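Local structure of putative methylthioribose-1-phosphate isomerase (Pyrococcus horikoshii OT3, 6A34) at residues A[188-202]-A[215-227]. The protein probably catalyses the interconversion of 5-methylthioribose 1-phosphate and 5-methylthioribulose 1-phosphate in the methionine salvage pathway. Numbering follows the deposited sequence.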
# COMPACT_ATOMS: atom_id res chain seq x y z
N HIS A 188 -7.52 3.53 25.37
CA HIS A 188 -7.54 2.09 25.67
C HIS A 188 -7.78 1.88 27.17
O HIS A 188 -8.61 1.07 27.58
CB HIS A 188 -6.26 1.40 25.18
CG HIS A 188 -6.15 -0.02 25.61
ND1 HIS A 188 -6.92 -1.02 25.06
CD2 HIS A 188 -5.37 -0.62 26.54
CE1 HIS A 188 -6.61 -2.18 25.62
NE2 HIS A 188 -5.68 -1.96 26.53
N LYS A 189 -7.05 2.64 27.99
CA LYS A 189 -7.23 2.61 29.45
C LYS A 189 -8.67 2.98 29.81
O LYS A 189 -9.24 2.40 30.75
CB LYS A 189 -6.30 3.60 30.17
CG LYS A 189 -5.22 2.96 31.01
CD LYS A 189 -4.36 2.00 30.20
CE LYS A 189 -4.34 0.60 30.78
NZ LYS A 189 -3.34 -0.23 30.07
N ASP A 190 -9.21 4.00 29.12
CA ASP A 190 -10.56 4.50 29.43
C ASP A 190 -11.63 3.49 28.99
O ASP A 190 -12.79 3.67 29.29
CB ASP A 190 -10.81 5.87 28.81
CG ASP A 190 -10.18 7.01 29.59
OD1 ASP A 190 -9.91 6.80 30.78
OD2 ASP A 190 -9.95 8.07 29.00
N GLY A 191 -11.25 2.43 28.26
CA GLY A 191 -12.23 1.49 27.70
C GLY A 191 -12.93 2.02 26.44
O GLY A 191 -13.95 1.50 26.01
N SER A 192 -12.39 3.08 25.82
CA SER A 192 -13.10 3.73 24.75
C SER A 192 -12.49 3.35 23.38
O SER A 192 -13.08 3.63 22.37
CB SER A 192 -13.23 5.21 25.01
OG SER A 192 -11.99 5.87 24.87
N LEU A 193 -11.40 2.58 23.37
CA LEU A 193 -10.83 2.10 22.12
C LEU A 193 -11.19 0.63 21.88
O LEU A 193 -10.54 -0.27 22.43
CB LEU A 193 -9.31 2.27 22.15
CG LEU A 193 -8.61 1.76 20.89
CD1 LEU A 193 -8.85 2.70 19.74
CD2 LEU A 193 -7.12 1.61 21.14
N LYS A 194 -12.17 0.40 20.99
CA LYS A 194 -12.65 -0.95 20.73
C LYS A 194 -11.74 -1.61 19.70
O LYS A 194 -11.62 -2.83 19.69
CB LYS A 194 -14.08 -0.97 20.20
CG LYS A 194 -15.10 -0.32 21.12
CD LYS A 194 -15.09 -0.86 22.57
CE LYS A 194 -15.68 0.11 23.57
NZ LYS A 194 -16.85 0.82 22.99
N LEU A 195 -11.18 -0.81 18.80
CA LEU A 195 -10.41 -1.34 17.70
C LEU A 195 -9.58 -0.21 17.11
O LEU A 195 -10.11 0.88 16.90
CB LEU A 195 -11.35 -1.95 16.66
CG LEU A 195 -10.68 -2.42 15.36
CD1 LEU A 195 -9.77 -3.61 15.60
CD2 LEU A 195 -11.71 -2.76 14.28
N LEU A 196 -8.30 -0.50 16.87
CA LEU A 196 -7.40 0.36 16.18
C LEU A 196 -7.02 -0.28 14.84
O LEU A 196 -6.25 -1.21 14.83
CB LEU A 196 -6.15 0.59 17.03
CG LEU A 196 -5.16 1.61 16.45
CD1 LEU A 196 -5.83 2.94 16.18
CD2 LEU A 196 -3.98 1.81 17.39
N TRP A 197 -7.51 0.28 13.73
CA TRP A 197 -6.99 -0.08 12.40
C TRP A 197 -5.61 0.55 12.21
O TRP A 197 -5.45 1.78 12.46
CB TRP A 197 -7.90 0.40 11.28
CG TRP A 197 -9.28 -0.16 11.32
CD1 TRP A 197 -10.38 0.43 11.85
CD2 TRP A 197 -9.70 -1.43 10.81
NE1 TRP A 197 -11.46 -0.38 11.67
CE2 TRP A 197 -11.08 -1.52 11.03
CE3 TRP A 197 -9.05 -2.49 10.16
CZ2 TRP A 197 -11.83 -2.62 10.62
CZ3 TRP A 197 -9.79 -3.59 9.77
CH2 TRP A 197 -11.16 -3.65 10.00
N LEU A 198 -4.68 -0.25 11.69
CA LEU A 198 -3.32 0.17 11.37
C LEU A 198 -3.04 -0.07 9.88
O LEU A 198 -2.95 -1.23 9.46
CB LEU A 198 -2.32 -0.65 12.19
CG LEU A 198 -2.47 -0.50 13.69
CD1 LEU A 198 -1.47 -1.43 14.40
CD2 LEU A 198 -2.28 0.95 14.10
N ASP A 199 -2.87 1.03 9.13
CA ASP A 199 -2.37 0.97 7.76
C ASP A 199 -0.91 0.50 7.84
O ASP A 199 -0.14 1.06 8.63
CB ASP A 199 -2.42 2.34 7.08
CG ASP A 199 -3.80 2.90 6.80
OD1 ASP A 199 -4.78 2.16 6.86
OD2 ASP A 199 -3.88 4.11 6.50
N GLU A 200 -0.53 -0.49 7.03
CA GLU A 200 0.84 -1.00 7.07
C GLU A 200 1.85 0.10 6.74
O GLU A 200 2.97 0.09 7.29
CB GLU A 200 0.99 -2.24 6.18
CG GLU A 200 0.71 -2.04 4.69
CD GLU A 200 1.00 -3.30 3.88
OE1 GLU A 200 1.37 -4.30 4.53
OE2 GLU A 200 0.89 -3.29 2.60
N THR A 201 1.46 1.01 5.82
CA THR A 201 2.18 2.24 5.43
C THR A 201 3.45 1.95 4.60
O THR A 201 4.59 2.19 5.04
CB THR A 201 2.50 3.11 6.64
OG1 THR A 201 1.37 3.11 7.53
CG2 THR A 201 2.80 4.54 6.24
N ARG A 202 3.22 1.48 3.38
CA ARG A 202 4.24 1.37 2.37
C ARG A 202 4.71 2.77 2.00
O ARG A 202 3.95 3.72 2.15
CB ARG A 202 3.70 0.65 1.12
CG ARG A 202 3.73 -0.87 1.18
CD ARG A 202 5.13 -1.46 1.08
NE ARG A 202 5.69 -1.35 -0.25
CZ ARG A 202 6.96 -1.60 -0.55
NH1 ARG A 202 7.84 -1.80 0.42
NH2 ARG A 202 7.31 -1.63 -1.82
N TYR A 215 1.67 -1.49 19.81
CA TYR A 215 0.30 -1.39 20.28
C TYR A 215 -0.16 -2.78 20.73
O TYR A 215 -0.94 -2.91 21.70
CB TYR A 215 -0.64 -0.76 19.25
CG TYR A 215 -0.35 0.69 18.92
CD1 TYR A 215 -0.08 1.61 19.92
CD2 TYR A 215 -0.31 1.14 17.61
CE1 TYR A 215 0.19 2.94 19.64
CE2 TYR A 215 -0.04 2.47 17.31
CZ TYR A 215 0.22 3.37 18.33
OH TYR A 215 0.52 4.68 18.06
N SER A 216 0.33 -3.79 20.02
CA SER A 216 0.11 -5.16 20.44
C SER A 216 0.80 -5.43 21.79
O SER A 216 0.19 -5.92 22.71
CB SER A 216 0.52 -6.14 19.39
OG SER A 216 -0.02 -7.40 19.73
N TYR A 217 2.07 -5.07 21.92
CA TYR A 217 2.80 -5.22 23.16
C TYR A 217 1.98 -4.72 24.35
O TYR A 217 1.97 -5.37 25.40
CB TYR A 217 4.13 -4.47 23.11
CG TYR A 217 5.09 -4.82 24.22
CD1 TYR A 217 5.06 -4.12 25.41
CD2 TYR A 217 6.03 -5.83 24.08
CE1 TYR A 217 5.94 -4.40 26.44
CE2 TYR A 217 6.92 -6.12 25.10
CZ TYR A 217 6.87 -5.41 26.29
OH TYR A 217 7.74 -5.64 27.33
N ASP A 218 1.26 -3.61 24.18
CA ASP A 218 0.51 -3.03 25.25
C ASP A 218 -0.91 -3.59 25.34
O ASP A 218 -1.69 -3.11 26.16
CB ASP A 218 0.50 -1.50 25.14
CG ASP A 218 1.74 -0.85 25.74
OD1 ASP A 218 2.35 -1.51 26.63
OD2 ASP A 218 2.08 0.31 25.34
N GLY A 219 -1.26 -4.57 24.50
CA GLY A 219 -2.60 -5.18 24.57
C GLY A 219 -3.74 -4.32 24.02
O GLY A 219 -4.91 -4.54 24.36
N LEU A 220 -3.46 -3.36 23.14
CA LEU A 220 -4.56 -2.67 22.42
C LEU A 220 -5.18 -3.66 21.42
O LEU A 220 -4.48 -4.49 20.86
CB LEU A 220 -4.00 -1.45 21.68
CG LEU A 220 -3.95 -0.16 22.49
CD1 LEU A 220 -3.03 -0.28 23.71
CD2 LEU A 220 -3.50 0.99 21.59
N ASN A 221 -6.49 -3.56 21.16
CA ASN A 221 -7.08 -4.37 20.09
C ASN A 221 -6.79 -3.73 18.71
O ASN A 221 -7.26 -2.68 18.38
CB ASN A 221 -8.55 -4.62 20.37
CG ASN A 221 -9.21 -5.43 19.28
OD1 ASN A 221 -8.59 -6.37 18.81
ND2 ASN A 221 -10.41 -5.04 18.86
N VAL A 222 -6.11 -4.45 17.82
CA VAL A 222 -5.47 -3.89 16.66
C VAL A 222 -5.77 -4.80 15.46
O VAL A 222 -5.94 -6.03 15.63
CB VAL A 222 -3.98 -3.77 16.99
CG1 VAL A 222 -3.06 -4.27 15.92
CG2 VAL A 222 -3.61 -2.41 17.51
N LYS A 223 -5.88 -4.20 14.27
CA LYS A 223 -6.04 -4.94 13.03
C LYS A 223 -5.17 -4.29 11.95
O LYS A 223 -5.33 -3.09 11.66
CB LYS A 223 -7.50 -4.98 12.59
CG LYS A 223 -8.28 -6.16 13.12
CD LYS A 223 -9.52 -6.51 12.32
CE LYS A 223 -10.64 -7.03 13.20
NZ LYS A 223 -10.16 -8.02 14.19
N LEU A 224 -4.28 -5.09 11.35
CA LEU A 224 -3.30 -4.57 10.38
C LEU A 224 -3.87 -4.76 8.98
O LEU A 224 -4.42 -5.81 8.72
CB LEU A 224 -1.99 -5.34 10.56
CG LEU A 224 -0.88 -5.01 9.57
CD1 LEU A 224 -0.42 -3.57 9.74
CD2 LEU A 224 0.29 -5.97 9.78
N ILE A 225 -3.88 -3.70 8.16
CA ILE A 225 -4.43 -3.76 6.78
C ILE A 225 -3.45 -3.17 5.77
O ILE A 225 -2.62 -2.29 6.08
CB ILE A 225 -5.77 -3.01 6.67
CG1 ILE A 225 -5.62 -1.55 7.09
CG2 ILE A 225 -6.91 -3.71 7.40
CD1 ILE A 225 -6.84 -0.76 6.77
N ALA A 226 -3.63 -3.59 4.51
CA ALA A 226 -2.95 -2.96 3.38
C ALA A 226 -3.54 -1.55 3.22
O ALA A 226 -4.71 -1.34 3.48
CB ALA A 226 -3.10 -3.78 2.11
N ASP A 227 -2.71 -0.61 2.79
CA ASP A 227 -3.10 0.80 2.60
C ASP A 227 -4.33 0.92 1.70
O ASP A 227 -5.20 1.74 1.92
CB ASP A 227 -1.90 1.56 2.04
CG ASP A 227 -0.72 1.52 2.99
OD1 ASP A 227 -0.96 1.73 4.21
OD2 ASP A 227 0.44 1.29 2.51
O HOH W 1 -8.09 -1.56 22.47
O HOH W 2 -0.19 -1.14 1.66
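Leu196 and Leu198 meet Tyr215 and Val222 on one side of the sheet. Leu196 sets CD2 over a face of the Tyr215 ring, offset toward its rim, a CH-pi contact 26° off the ring normal. Beside it, Leu198 CD1 reaches Val222 CG1 at 3.6 Å. Leu220 spreads its branches: CD2 meets Leu193 CD2 at 3.7 Å, while CD1 lies over a face of the His188 imidazole. On the opposite side, Ile225 CG2 packs 3.7 Å from Trp197 CE3, and the aliphatic part of Lys223 runs alongside the indole. Strands 195-199 and 222-225, inclined at 23°, are parallel neighbours linked through helix 206-217, the beta-alpha-beta crossover of a Rossmann-like fold; alternating bonds such as Leu198 N to Lys223 O (2.9 Å) fix the register. Strand 161-165 flanks 195-199 on its other edge.

Farther out, Asn221, its CG anti to the backbone N (chi1 179°), directs ND2 to Lys194 O at 2.7 Å, with the acceptor in the amide plane. Water joins His188 ND1, Leu193 O and Asn221 N. At the C-terminal strand ends, Asp227 receives Thr201 N on OD1 (3.0 Å) and Arg202 N on OD2 (2.9 Å), both through syn lone pairs. With an alanine in place of Asp227, both amides would probably lose their acceptors, leaving the 200-202 loop freer to shift. Thr201 OG1 donates to Asp199 O from above the carbonyl plane and also bonds Cys167 N, tying this loop to the predicted transition-state stabiliser. A second water donates to Glu200 OE2 and accepts from Asp227 N; the same OE2 pairs in a salt bridge with Arg202 of the second subunit.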